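Local coordinates for protein RNA-dependent RNA Polymerase (Bombyx mori cytoplasmic polyhedrosis virus, PDB 6TZ0) that catalyses RNA-templated synthesis of viral RNA, probably making plus strands in transcription and complementary minus strands in genome replication, at residues 951-956 with 1111-1116; 1095-1100 with 1126-1131; 1082-1087 with 1121-1126; 1078-1083 with 1139-1144. All blocks are in the same frame, centred on the assembly; numbering follows the deposited sequence.

Interaction 1: 951-956 with 1111-1116; sequences RAASDL and FVAISA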
loop_
_atom_site.group_PDB
_atom_site.type_symbol
_atom_site.label_atom_id
_atom_site.label_comp_id
_atom_site.label_asym_id
_atom_site.label_seq_id
_atom_site.Cartn_x
_atom_site.Cartn_y
_atom_site.Cartn_z
ATOM N N ARG A 951 35.176 -9.816 -3.918
ATOM C CA ARG A 951 36.610 -9.959 -4.156
ATOM C C ARG A 951 37.430 -9.151 -3.158
ATOM O O ARG A 951 38.428 -9.647 -2.624
ATOM C CB ARG A 951 36.942 -9.539 -5.588
ATOM C CG ARG A 951 38.432 -9.490 -5.937
ATOM C CD ARG A 951 39.067 -10.871 -6.072
ATOM N NE ARG A 951 39.579 -11.388 -4.805
ATOM C CZ ARG A 951 40.045 -12.620 -4.636
ATOM N NH1 ARG A 951 40.075 -13.465 -5.657
ATOM N NH2 ARG A 951 40.487 -13.006 -3.446
ATOM N N ALA A 952 37.013 -7.915 -2.874
ATOM C CA ALA A 952 37.735 -7.103 -1.901
ATOM C C ALA A 952 37.552 -7.620 -0.482
ATOM O O ALA A 952 38.463 -7.490 0.344
ATOM C CB ALA A 952 37.286 -5.650 -1.995
ATOM N N ALA A 953 36.400 -8.228 -0.185
ATOM C CA ALA A 953 36.205 -8.840 1.124
ATOM C C ALA A 953 37.095 -10.062 1.298
ATOM O O ALA A 953 37.659 -10.274 2.376
ATOM C CB ALA A 953 34.738 -9.213 1.314
ATOM N N SER A 954 37.254 -10.864 0.241
ATOM C CA SER A 954 38.190 -11.983 0.305
ATOM C C SER A 954 39.636 -11.504 0.388
ATOM O O SER A 954 40.470 -12.150 1.041
ATOM C CB SER A 954 38.003 -12.889 -0.907
ATOM O OG SER A 954 38.937 -13.948 -0.895
ATOM N N ASP A 955 39.940 -10.373 -0.253
ATOM C CA ASP A 955 41.275 -9.787 -0.174
ATOM C C ASP A 955 41.579 -9.302 1.241
ATOM O O ASP A 955 42.709 -9.439 1.722
ATOM C CB ASP A 955 41.383 -8.639 -1.177
ATOM C CG ASP A 955 42.815 -8.233 -1.461
ATOM O OD1 ASP A 955 43.748 -8.880 -0.942
ATOM O OD2 ASP A 955 43.009 -7.249 -2.202
ATOM N N LEU A 956 40.582 -8.732 1.921
ATOM C CA LEU A 956 40.742 -8.404 3.335
ATOM C C LEU A 956 40.820 -9.654 4.202
ATOM O O LEU A 956 41.480 -9.640 5.246
ATOM C CB LEU A 956 39.588 -7.524 3.799
ATOM C CG LEU A 956 39.620 -6.099 3.270
ATOM C CD1 LEU A 956 38.307 -5.433 3.541
ATOM C CD2 LEU A 956 40.723 -5.356 3.973
ATOM N N PHE A 1111 37.030 0.078 1.448
ATOM C CA PHE A 1111 36.089 0.912 0.701
ATOM C C PHE A 1111 35.436 0.169 -0.459
ATOM O O PHE A 1111 34.253 0.388 -0.742
ATOM C CB PHE A 1111 36.803 2.157 0.192
ATOM C CG PHE A 1111 37.117 3.141 1.263
ATOM C CD1 PHE A 1111 36.360 3.184 2.418
ATOM C CD2 PHE A 1111 38.203 3.982 1.147
ATOM C CE1 PHE A 1111 36.655 4.073 3.415
ATOM C CE2 PHE A 1111 38.504 4.876 2.148
ATOM C CZ PHE A 1111 37.723 4.924 3.284
ATOM N N VAL A 1112 36.183 -0.703 -1.136
ATOM C CA VAL A 1112 35.599 -1.475 -2.228
ATOM C C VAL A 1112 34.668 -2.567 -1.691
ATOM O O VAL A 1112 33.618 -2.838 -2.286
ATOM C CB VAL A 1112 36.716 -2.044 -3.128
ATOM C CG1 VAL A 1112 36.160 -2.915 -4.250
ATOM C CG2 VAL A 1112 37.514 -0.917 -3.738
ATOM N N ALA A 1113 35.001 -3.174 -0.546
ATOM C CA ALA A 1113 34.148 -4.217 0.020
ATOM C C ALA A 1113 32.844 -3.645 0.566
ATOM O O ALA A 1113 31.787 -4.273 0.441
ATOM C CB ALA A 1113 34.901 -4.974 1.109
ATOM N N ILE A 1114 32.892 -2.457 1.174
ATOM C CA ILE A 1114 31.653 -1.783 1.561
ATOM C C ILE A 1114 30.953 -1.212 0.332
ATOM O O ILE A 1114 29.721 -1.067 0.337
ATOM C CB ILE A 1114 31.960 -0.709 2.624
ATOM C CG1 ILE A 1114 32.692 -1.334 3.802
ATOM C CG2 ILE A 1114 30.708 -0.052 3.188
ATOM C CD1 ILE A 1114 31.987 -2.466 4.412
ATOM N N SER A 1115 31.717 -0.943 -0.736
ATOM C CA SER A 1115 31.244 -0.422 -2.027
ATOM C C SER A 1115 30.541 0.922 -1.880
ATOM O O SER A 1115 29.580 1.214 -2.596
ATOM C CB SER A 1115 30.339 -1.415 -2.764
ATOM O OG SER A 1115 29.076 -1.488 -2.138
ATOM N N ALA A 1116 31.014 1.748 -0.955
ATOM C CA ALA A 1116 30.494 3.095 -0.820
ATOM C C ALA A 1116 31.098 4.000 -1.888
ATOM O O ALA A 1116 32.182 3.747 -2.417
ATOM C CB ALA A 1116 30.790 3.648 0.573
#
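Ala952 faces Ala1113 where helix 945-958 packs against helix 1107-1114. This is helix-helix packing through small side chains in the C-terminal region of the polymerase. The Ala952 CA and Ala1113 CA atoms lie 5.0 Å apart, so the two backbones come very close. Ala952 CB points at the partner helix and meets two residues there. It is 4.0 Å from Ala1113 CB and 3.7 Å from Val1112 CG1. Val1112 holds CG1 anti to its backbone N (chi1 177°), and this puts the methyl alongside Ala952 CB. One residue further on, Ala953 N lies 3.8 Å from Ala1113 CB. Ala1113 thus packs on backbone as well as on side chains. Asp955 turns to a different partner and forms a salt bridge with Arg959. Leu956 comes one turn after Ala952 and points back to the contact. It also packs on Leu963 and Leu1106 of neighbouring loops. The side chains that meet are all apolar, and a polar link lies close by, where Ser949 OG is hydrogen-bonded to Ala1113 O. At the end of the row, Leu956 CD1 touches Ala1113 CB at 4.2 Å.

Interaction 2: 1095-1100 with 1126-1131; sequences QGYKIY and RAFAYY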
loop_
_atom_site.group_PDB
_atom_site.type_symbol
_atom_site.label_atom_id
_atom_site.label_comp_id
_atom_site.label_asym_id
_atom_site.label_seq_id
_atom_site.Cartn_x
_atom_site.Cartn_y
_atom_site.Cartn_z
ATOM N N GLN A 1095 34.561 -2.059 12.448
ATOM C CA GLN A 1095 35.515 -2.777 11.610
ATOM C C GLN A 1095 36.376 -1.823 10.789
ATOM O O GLN A 1095 37.572 -2.087 10.584
ATOM C CB GLN A 1095 34.766 -3.758 10.711
ATOM C CG GLN A 1095 34.123 -4.904 11.485
ATOM C CD GLN A 1095 33.234 -5.779 10.625
ATOM O OE1 GLN A 1095 33.019 -5.503 9.447
ATOM N NE2 GLN A 1095 32.702 -6.837 11.219
ATOM N N GLY A 1096 35.813 -0.685 10.377
ATOM C CA GLY A 1096 36.599 0.300 9.660
ATOM C C GLY A 1096 37.640 0.976 10.530
ATOM O O GLY A 1096 38.730 1.297 10.066
ATOM N N TYR A 1097 37.325 1.203 11.801
ATOM C CA TYR A 1097 38.299 1.841 12.671
ATOM C C TYR A 1097 39.364 0.848 13.105
ATOM O O TYR A 1097 40.508 1.236 13.373
ATOM C CB TYR A 1097 37.601 2.466 13.874
ATOM C CG TYR A 1097 38.517 3.276 14.753
ATOM C CD1 TYR A 1097 38.986 4.516 14.341
ATOM C CD2 TYR A 1097 38.908 2.809 16.000
ATOM C CE1 TYR A 1097 39.822 5.262 15.139
ATOM C CE2 TYR A 1097 39.744 3.549 16.805
ATOM C CZ TYR A 1097 40.197 4.772 16.371
ATOM O OH TYR A 1097 41.028 5.514 17.175
ATOM N N LYS A 1098 39.012 -0.440 13.155
ATOM C CA LYS A 1098 40.018 -1.474 13.374
ATOM C C LYS A 1098 41.001 -1.546 12.211
ATOM O O LYS A 1098 42.218 -1.615 12.419
ATOM C CB LYS A 1098 39.345 -2.828 13.594
ATOM C CG LYS A 1098 38.646 -2.953 14.931
ATOM C CD LYS A 1098 37.976 -4.306 15.079
ATOM C CE LYS A 1098 37.185 -4.381 16.370
ATOM N NZ LYS A 1098 38.081 -4.348 17.556
ATOM N N ILE A 1099 40.495 -1.518 10.975
ATOM C CA ILE A 1099 41.402 -1.544 9.826
ATOM C C ILE A 1099 42.065 -0.177 9.609
ATOM O O ILE A 1099 43.105 -0.090 8.945
ATOM C CB ILE A 1099 40.640 -2.082 8.594
ATOM C CG1 ILE A 1099 41.578 -2.458 7.444
ATOM C CG2 ILE A 1099 39.639 -1.095 8.088
ATOM C CD1 ILE A 1099 42.516 -3.568 7.762
ATOM N N TYR A 1100 41.522 0.886 10.203
ATOM C CA TYR A 1100 42.164 2.197 10.166
ATOM C C TYR A 1100 43.360 2.255 11.107
ATOM O O TYR A 1100 44.420 2.776 10.744
ATOM C CB TYR A 1100 41.135 3.270 10.521
ATOM C CG TYR A 1100 41.659 4.681 10.592
ATOM C CD1 TYR A 1100 41.943 5.399 9.440
ATOM C CD2 TYR A 1100 41.841 5.307 11.819
ATOM C CE1 TYR A 1100 42.410 6.699 9.509
ATOM C CE2 TYR A 1100 42.306 6.600 11.900
ATOM C CZ TYR A 1100 42.589 7.293 10.745
ATOM O OH TYR A 1100 43.055 8.581 10.831
ATOM N N ARG A 1126 36.859 11.146 7.407
ATOM C CA ARG A 1126 36.775 12.207 8.408
ATOM C C ARG A 1126 36.122 11.719 9.697
ATOM O O ARG A 1126 36.431 12.233 10.777
ATOM C CB ARG A 1126 36.023 13.405 7.834
ATOM C CG ARG A 1126 36.764 14.072 6.699
ATOM C CD ARG A 1126 35.989 15.227 6.091
ATOM N NE ARG A 1126 35.895 16.374 6.985
ATOM C CZ ARG A 1126 35.188 17.466 6.718
ATOM N NH1 ARG A 1126 34.518 17.559 5.579
ATOM N NH2 ARG A 1126 35.158 18.471 7.584
ATOM N N ALA A 1127 35.252 10.710 9.608
ATOM C CA ALA A 1127 34.676 10.105 10.804
ATOM C C ALA A 1127 35.734 9.373 11.623
ATOM O O ALA A 1127 35.745 9.474 12.858
ATOM C CB ALA A 1127 33.542 9.158 10.417
ATOM N N PHE A 1128 36.643 8.649 10.955
ATOM C CA PHE A 1128 37.733 8.012 11.698
ATOM C C PHE A 1128 38.677 9.044 12.291
ATOM O O PHE A 1128 39.185 8.861 13.405
ATOM C CB PHE A 1128 38.547 7.061 10.829
ATOM C CG PHE A 1128 37.759 5.960 10.239
ATOM C CD1 PHE A 1128 37.026 5.113 11.047
ATOM C CD2 PHE A 1128 37.855 5.683 8.891
ATOM C CE1 PHE A 1128 36.303 4.085 10.502
ATOM C CE2 PHE A 1128 37.166 4.644 8.346
ATOM C CZ PHE A 1128 36.380 3.845 9.150
ATOM N N ALA A 1129 38.930 10.129 11.553
ATOM C CA ALA A 1129 39.817 11.171 12.057
ATOM C C ALA A 1129 39.205 11.886 13.255
ATOM O O ALA A 1129 39.926 12.320 14.159
ATOM C CB ALA A 1129 40.149 12.163 10.947
ATOM N N TYR A 1130 37.879 12.004 13.292
ATOM C CA TYR A 1130 37.262 12.651 14.439
ATOM C C TYR A 1130 37.061 11.680 15.595
ATOM O O TYR A 1130 36.889 12.108 16.737
ATOM C CB TYR A 1130 35.931 13.282 14.045
ATOM C CG TYR A 1130 35.435 14.269 15.071
ATOM C CD1 TYR A 1130 36.001 15.534 15.161
ATOM C CD2 TYR A 1130 34.429 13.939 15.959
ATOM C CE1 TYR A 1130 35.566 16.444 16.102
ATOM C CE2 TYR A 1130 33.996 14.838 16.901
ATOM C CZ TYR A 1130 34.558 16.087 16.966
ATOM O OH TYR A 1130 34.106 16.978 17.910
ATOM N N TYR A 1131 37.062 10.376 15.335
ATOM C CA TYR A 1131 37.013 9.461 16.466
ATOM C C TYR A 1131 38.388 9.269 17.095
ATOM O O TYR A 1131 38.480 9.041 18.306
ATOM C CB TYR A 1131 36.432 8.117 16.042
ATOM C CG TYR A 1131 36.170 7.169 17.192
ATOM C CD1 TYR A 1131 35.075 7.354 18.029
ATOM C CD2 TYR A 1131 37.011 6.093 17.439
ATOM C CE1 TYR A 1131 34.822 6.494 19.073
ATOM C CE2 TYR A 1131 36.766 5.228 18.487
ATOM C CZ TYR A 1131 35.669 5.437 19.300
ATOM O OH TYR A 1131 35.419 4.580 20.345
#
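Gly1096 O accepts a weak backbone hydrogen bond from Tyr1100 N at 2.8 Å, and it also lies over one face of the Phe1128 ring, 3.6 Å from Phe1128 CZ. Phe1128 points at helix 1091-1101 with CG anti to its carbonyl carbon (chi1 -59°). Its ring rim therefore rests on the backbone at Gly1096, where no side chain stands in the way. Phe1128 CE1 meets Tyr1097 N obliquely. Tyr1100 CB lies over the Phe1128 ring too, toward its rim. Tyr1100 in turn receives Phe1128 CB almost exactly over its ring centre, a CH-pi contact with CB 3.7 Å from the centroid. The Tyr1100 and Phe1128 planes are nearly parallel, but the rings are displaced with little overlap. Two aromatic residues meet Tyr1097, one at its edge and one over a face. Phe1128 CD1 lies at the edge, 3.9 Å from Tyr1097 CD1. Tyr1131 comes over the face in a T-shaped stack, with planes at 86° and centroids 4.9 Å apart. Tyr1131 CD2 is the atom over the ring, 3.6 Å from Tyr1097 CZ. Phe1093 adds a further ring, meeting both Phe1128 and Tyr1131. The axes of segments 1095-1100 and 1126-1131 cross at -75°, 10.5 Å apart at closest approach. This is aromatic helix-helix packing between helices 1091-1101 and 1118-1132, with a phenylalanine against a glycine.

Interaction 3: 1082-1087 with 1121-1126; sequences NYHKFS and QGILLR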
loop_
_atom_site.group_PDB
_atom_site.type_symbol
_atom_site.label_atom_id
_atom_site.label_comp_id
_atom_site.label_asym_id
_atom_site.label_seq_id
_atom_site.Cartn_x
_atom_site.Cartn_y
_atom_site.Cartn_z
ATOM N N ASN A 1082 26.050 9.844 15.879
ATOM C CA ASN A 1082 26.799 9.479 14.692
ATOM C C ASN A 1082 27.781 10.580 14.286
ATOM O O ASN A 1082 27.925 11.601 14.955
ATOM C CB ASN A 1082 25.806 9.158 13.571
ATOM C CG ASN A 1082 24.751 10.236 13.396
ATOM O OD1 ASN A 1082 24.809 11.292 14.024
ATOM N ND2 ASN A 1082 23.762 9.957 12.558
ATOM N N TYR A 1083 28.478 10.362 13.171
ATOM C CA TYR A 1083 29.237 11.455 12.577
ATOM C C TYR A 1083 28.330 12.300 11.690
ATOM O O TYR A 1083 28.092 13.479 11.972
ATOM C CB TYR A 1083 30.434 10.910 11.796
ATOM C CG TYR A 1083 31.390 11.985 11.329
ATOM C CD1 TYR A 1083 32.214 12.643 12.236
ATOM C CD2 TYR A 1083 31.479 12.337 9.987
ATOM C CE1 TYR A 1083 33.086 13.626 11.823
ATOM C CE2 TYR A 1083 32.352 13.320 9.567
ATOM C CZ TYR A 1083 33.152 13.958 10.491
ATOM O OH TYR A 1083 34.023 14.937 10.082
ATOM N N HIS A 1084 27.815 11.712 10.612
ATOM C CA HIS A 1084 26.645 12.238 9.918
ATOM C C HIS A 1084 25.504 11.237 9.889
ATOM O O HIS A 1084 24.386 11.562 10.305
ATOM C CB HIS A 1084 27.005 12.683 8.491
ATOM C CG HIS A 1084 27.859 13.909 8.449
ATOM N ND1 HIS A 1084 27.374 15.162 8.761
ATOM C CD2 HIS A 1084 29.165 14.079 8.139
ATOM C CE1 HIS A 1084 28.346 16.049 8.651
ATOM N NE2 HIS A 1084 29.444 15.418 8.274
ATOM N N LYS A 1085 25.761 10.023 9.416
ATOM C CA LYS A 1085 24.823 8.920 9.536
ATOM C C LYS A 1085 25.436 7.712 10.223
ATOM O O LYS A 1085 24.737 7.010 10.957
ATOM C CB LYS A 1085 24.293 8.511 8.150
ATOM C CG LYS A 1085 23.152 7.492 8.185
ATOM C CD LYS A 1085 22.543 7.251 6.810
ATOM C CE LYS A 1085 23.433 6.383 5.943
ATOM N NZ LYS A 1085 23.479 4.987 6.451
ATOM N N PHE A 1086 26.736 7.490 10.044
ATOM C CA PHE A 1086 27.428 6.330 10.592
ATOM C C PHE A 1086 27.575 6.497 12.098
ATOM O O PHE A 1086 28.381 7.312 12.558
ATOM C CB PHE A 1086 28.796 6.188 9.936
ATOM C CG PHE A 1086 28.740 6.027 8.448
ATOM C CD1 PHE A 1086 28.484 4.794 7.876
ATOM C CD2 PHE A 1086 28.939 7.117 7.617
ATOM C CE1 PHE A 1086 28.429 4.650 6.502
ATOM C CE2 PHE A 1086 28.886 6.980 6.240
ATOM C CZ PHE A 1086 28.632 5.748 5.685
ATOM N N SER A 1087 26.806 5.737 12.869
ATOM C CA SER A 1087 26.999 5.773 14.308
ATOM C C SER A 1087 28.235 4.970 14.685
ATOM O O SER A 1087 28.675 4.080 13.954
ATOM C CB SER A 1087 25.776 5.239 15.052
ATOM O OG SER A 1087 25.650 3.842 14.895
ATOM N N GLN A 1121 32.976 7.935 1.155
ATOM C CA GLN A 1121 34.360 7.591 1.470
ATOM C C GLN A 1121 35.067 8.720 2.216
ATOM O O GLN A 1121 35.727 8.489 3.239
ATOM C CB GLN A 1121 35.086 7.249 0.171
ATOM C CG GLN A 1121 36.559 7.061 0.259
ATOM C CD GLN A 1121 37.158 6.595 -1.055
ATOM O OE1 GLN A 1121 36.447 6.402 -2.040
ATOM N NE2 GLN A 1121 38.474 6.419 -1.078
ATOM N N GLY A 1122 34.920 9.953 1.724
ATOM C CA GLY A 1122 35.519 11.088 2.409
ATOM C C GLY A 1122 34.889 11.367 3.761
ATOM O O GLY A 1122 35.596 11.672 4.731
ATOM N N ILE A 1123 33.555 11.250 3.843
ATOM C CA ILE A 1123 32.845 11.440 5.110
ATOM C C ILE A 1123 33.301 10.414 6.140
ATOM O O ILE A 1123 33.512 10.738 7.315
ATOM C CB ILE A 1123 31.322 11.381 4.875
ATOM C CG1 ILE A 1123 30.858 12.582 4.056
ATOM C CG2 ILE A 1123 30.546 11.342 6.180
ATOM C CD1 ILE A 1123 29.452 12.435 3.506
ATOM N N LEU A 1124 33.553 9.188 5.702
ATOM C CA LEU A 1124 33.898 8.130 6.638
ATOM C C LEU A 1124 35.370 8.185 7.053
ATOM O O LEU A 1124 35.693 7.863 8.206
ATOM C CB LEU A 1124 33.469 6.800 6.011
ATOM C CG LEU A 1124 33.396 5.460 6.724
ATOM C CD1 LEU A 1124 32.081 4.826 6.390
ATOM C CD2 LEU A 1124 34.443 4.588 6.143
ATOM N N LEU A 1125 36.260 8.659 6.167
ATOM C CA LEU A 1125 37.629 8.972 6.589
ATOM C C LEU A 1125 37.660 10.097 7.619
ATOM O O LEU A 1125 38.399 10.020 8.613
ATOM C CB LEU A 1125 38.490 9.348 5.385
ATOM C CG LEU A 1125 38.933 8.213 4.470
ATOM C CD1 LEU A 1125 39.615 8.764 3.236
ATOM C CD2 LEU A 1125 39.870 7.285 5.224
ATOM N N ARG A 1126 36.859 11.146 7.407
ATOM C CA ARG A 1126 36.775 12.207 8.408
ATOM C C ARG A 1126 36.122 11.719 9.697
ATOM O O ARG A 1126 36.431 12.233 10.777
ATOM C CB ARG A 1126 36.023 13.405 7.834
ATOM C CG ARG A 1126 36.764 14.072 6.699
ATOM C CD ARG A 1126 35.989 15.227 6.091
ATOM N NE ARG A 1126 35.895 16.374 6.985
ATOM C CZ ARG A 1126 35.188 17.466 6.718
ATOM N NH1 ARG A 1126 34.518 17.559 5.579
ATOM N NH2 ARG A 1126 35.158 18.471 7.584
#
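The Phe1086 ring carries Leu1124 CD1 over the centre of one face. This is a CH-pi contact, with CD1 3.6 Å from the centroid and 11° off the ring normal. The His1084 ring is met at its edge instead, where Ile1123 CG2 approaches His1084 CD2 to 3.6 Å. The Tyr1083 ring has the Arg1126 carbonyl carbon over one face, while Ile1123 O comes in obliquely, 3.6 Å from Tyr1083 CE2. Beyond the ring, Tyr1083 OH packs on Arg1126 CB at 3.4 Å. The Arg1126 guanidinium is steeply turned from the tyrosine ring, with 70° between the planes, so the two do not stack. Leu1124 has CG anti to its backbone N (chi1 -168°), which swings its end toward the phenylalanine. Ile1123 CG2 serves two rings, being also 4.0 Å from Tyr1083 CD2. A backbone bond from Tyr1083 N to Phe1086 O, 3.1 Å, closes the loop on itself. A weak bond from Asn1082 ND2 to Lys1085 O lies beside it. Phe1110 and Phe1111 pack on Leu1124 from helix 1107-1114. The contact is plain loop-on-helix packing: the loop between helices 1074-1080 and 1091-1101 lays its aromatic side chains on helix 1118-1132.

Interaction 4: 1078-1083 with 1139-1144; sequences SIRGNY and YHYVLS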
loop_
_atom_site.group_PDB
_atom_site.type_symbol
_atom_site.label_atom_id
_atom_site.label_comp_id
_atom_site.label_asym_id
_atom_site.label_seq_id
_atom_site.Cartn_x
_atom_site.Cartn_y
_atom_site.Cartn_z
ATOM N N SER A 1078 28.273 14.124 17.572
ATOM C CA SER A 1078 29.365 13.166 17.683
ATOM C C SER A 1078 29.297 12.412 19.000
ATOM O O SER A 1078 29.180 11.184 19.024
ATOM C CB SER A 1078 30.698 13.887 17.562
ATOM O OG SER A 1078 30.917 14.717 18.687
ATOM N N ILE A 1079 29.354 13.138 20.117
ATOM C CA ILE A 1079 29.344 12.467 21.405
ATOM C C ILE A 1079 27.948 11.969 21.749
ATOM O O ILE A 1079 27.800 11.104 22.618
ATOM C CB ILE A 1079 29.942 13.388 22.490
ATOM C CG1 ILE A 1079 29.121 14.658 22.711
ATOM C CG2 ILE A 1079 31.366 13.773 22.135
ATOM C CD1 ILE A 1079 28.250 14.614 23.941
ATOM N N ARG A 1080 26.911 12.473 21.080
ATOM C CA ARG A 1080 25.593 11.866 21.238
ATOM C C ARG A 1080 25.458 10.627 20.356
ATOM O O ARG A 1080 25.343 9.503 20.853
ATOM C CB ARG A 1080 24.506 12.899 20.920
ATOM C CG ARG A 1080 23.071 12.405 21.045
ATOM C CD ARG A 1080 22.399 12.142 19.712
ATOM N NE ARG A 1080 20.992 11.797 19.884
ATOM C CZ ARG A 1080 20.014 12.692 19.958
ATOM N NH1 ARG A 1080 20.293 13.985 19.874
ATOM N NH2 ARG A 1080 18.757 12.297 20.115
ATOM N N GLY A 1081 25.481 10.817 19.043
ATOM C CA GLY A 1081 25.227 9.727 18.123
ATOM C C GLY A 1081 26.322 9.444 17.116
ATOM O O GLY A 1081 27.379 8.893 17.439
ATOM N N ASN A 1082 26.050 9.844 15.879
ATOM C CA ASN A 1082 26.799 9.479 14.692
ATOM C C ASN A 1082 27.781 10.580 14.286
ATOM O O ASN A 1082 27.925 11.601 14.955
ATOM C CB ASN A 1082 25.806 9.158 13.571
ATOM C CG ASN A 1082 24.751 10.236 13.396
ATOM O OD1 ASN A 1082 24.809 11.292 14.024
ATOM N ND2 ASN A 1082 23.762 9.957 12.558
ATOM N N TYR A 1083 28.478 10.362 13.171
ATOM C CA TYR A 1083 29.237 11.455 12.577
ATOM C C TYR A 1083 28.330 12.300 11.690
ATOM O O TYR A 1083 28.092 13.479 11.972
ATOM C CB TYR A 1083 30.434 10.910 11.796
ATOM C CG TYR A 1083 31.390 11.985 11.329
ATOM C CD1 TYR A 1083 32.214 12.643 12.236
ATOM C CD2 TYR A 1083 31.479 12.337 9.987
ATOM C CE1 TYR A 1083 33.086 13.626 11.823
ATOM C CE2 TYR A 1083 32.352 13.320 9.567
ATOM C CZ TYR A 1083 33.152 13.958 10.491
ATOM O OH TYR A 1083 34.023 14.937 10.082
ATOM N N TYR A 1139 27.866 10.253 25.128
ATOM C CA TYR A 1139 26.867 10.313 26.189
ATOM C C TYR A 1139 25.580 9.546 25.892
ATOM O O TYR A 1139 25.007 8.972 26.823
ATOM C CB TYR A 1139 26.569 11.772 26.511
ATOM C CG TYR A 1139 25.951 11.915 27.864
ATOM C CD1 TYR A 1139 26.698 11.646 28.995
ATOM C CD2 TYR A 1139 24.635 12.323 28.022
ATOM C CE1 TYR A 1139 26.160 11.757 30.238
ATOM C CE2 TYR A 1139 24.088 12.448 29.272
ATOM C CZ TYR A 1139 24.856 12.160 30.377
ATOM O OH TYR A 1139 24.325 12.279 31.628
ATOM N N HIS A 1140 25.118 9.532 24.636
ATOM C CA HIS A 1140 24.092 8.611 24.122
ATOM C C HIS A 1140 22.740 8.760 24.832
ATOM O O HIS A 1140 22.316 7.909 25.614
ATOM C CB HIS A 1140 24.563 7.153 24.196
ATOM C CG HIS A 1140 25.682 6.825 23.260
ATOM N ND1 HIS A 1140 27.007 6.981 23.603
ATOM C CD2 HIS A 1140 25.675 6.334 22.000
ATOM C CE1 HIS A 1140 27.768 6.606 22.591
ATOM N NE2 HIS A 1140 26.985 6.211 21.604
ATOM N N TYR A 1141 22.077 9.876 24.564
ATOM C CA TYR A 1141 20.675 10.020 24.931
ATOM C C TYR A 1141 19.778 9.831 23.710
ATOM O O TYR A 1141 20.228 9.898 22.566
ATOM C CB TYR A 1141 20.412 11.380 25.582
ATOM C CG TYR A 1141 20.668 12.591 24.707
ATOM C CD1 TYR A 1141 21.925 13.172 24.642
ATOM C CD2 TYR A 1141 19.643 13.177 23.982
ATOM C CE1 TYR A 1141 22.151 14.281 23.862
ATOM C CE2 TYR A 1141 19.863 14.284 23.203
ATOM C CZ TYR A 1141 21.120 14.829 23.144
ATOM O OH TYR A 1141 21.354 15.934 22.370
ATOM N N VAL A 1142 18.493 9.580 23.970
ATOM C CA VAL A 1142 17.489 9.364 22.928
ATOM C C VAL A 1142 16.245 10.175 23.272
ATOM O O VAL A 1142 15.668 9.998 24.351
ATOM C CB VAL A 1142 17.117 7.877 22.767
ATOM C CG1 VAL A 1142 15.972 7.721 21.797
ATOM C CG2 VAL A 1142 18.292 7.050 22.279
ATOM N N LEU A 1143 15.832 11.056 22.360
ATOM C CA LEU A 1143 14.511 11.681 22.384
ATOM C C LEU A 1143 13.738 11.272 21.133
ATOM O O LEU A 1143 14.178 10.427 20.354
ATOM C CB LEU A 1143 14.584 13.207 22.473
ATOM C CG LEU A 1143 14.777 13.895 23.828
ATOM C CD1 LEU A 1143 13.815 13.335 24.860
ATOM C CD2 LEU A 1143 16.184 13.852 24.316
ATOM N N SER A 1144 12.577 11.887 20.941
ATOM C CA SER A 1144 11.702 11.579 19.821
ATOM C C SER A 1144 11.050 12.851 19.304
ATOM O O SER A 1144 10.821 13.790 20.072
ATOM C CB SER A 1144 10.623 10.568 20.238
ATOM O OG SER A 1144 9.745 10.275 19.169
#
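Arg1080 sends CG anti to its backbone N and then bends at chi2 (-104°), while Tyr1141 sets its ring between its own backbone N and carbonyl carbon (chi1 63°). These torsions bring the arginine across the tyrosine ring. The contact joins the C-terminal end of helix 1074-1080 to the short strand 1141-1142, which pairs with strand 867-868 in a two-stranded antiparallel sheet. The two side chains cross at about a right angle. Arg1080 CG lies over the ring face in a CH-pi contact, 3.8 Å from the centroid. Further along, Arg1080 CZ makes an off-centre cation-pi contact at 4.2 Å from the same centroid. The guanidinium is tilted against the ring and does not stack flat on it. Tyr1141 CE2 lies over one guanidinium face, toward its rim. Ile1180 and Leu1184 of helix 1174-1188 also pack on Tyr1141. Ile1079 CD1 reaches the base of Tyr1139, 4.2 Å from Tyr1139 CB. The Tyr1139 ring runs off from the contact, and its OH is hydrogen-bonded to Tyr1022 OH. The helix end is tied to the incoming chain by a backbone bond from Tyr1139 N to Ile1079 O, 2.7 Å long with an N-H...O angle of 160°. This bond uses a carbonyl from the last turn of the helix. The next carbonyl meets a side chain: Arg1080 O lies over one face of the His1140 ring, toward its rim, and is 3.4 Å from His1140 CD2.

How the interactions relate
From the N-terminal side, 951-956 comes first. Its contact with 1111-1116 closes the longest loop, and interaction 1 crosses the other three along the chain. Interactions 3 and 4 start from overlapping segments and share Asn1082 and Tyr1083. After interaction 1 has closed, interaction 3 closes at 1121-1126 and interaction 2 at 1126-1131. These two cross each other and share Arg1126. Interaction 4 closes last, at 1139-1144, and its loop encloses interaction 2. Helix 1118-1132 is shared: helix 1091-1101 and the 1082-1087 loop both pack on it. Phe1111, on the helix 1107-1114 that interaction 1 uses, packs on its Gln1121, Leu1124 and Leu1125. Interaction 4 ties helix 1074-1080 to strand 1141-1142.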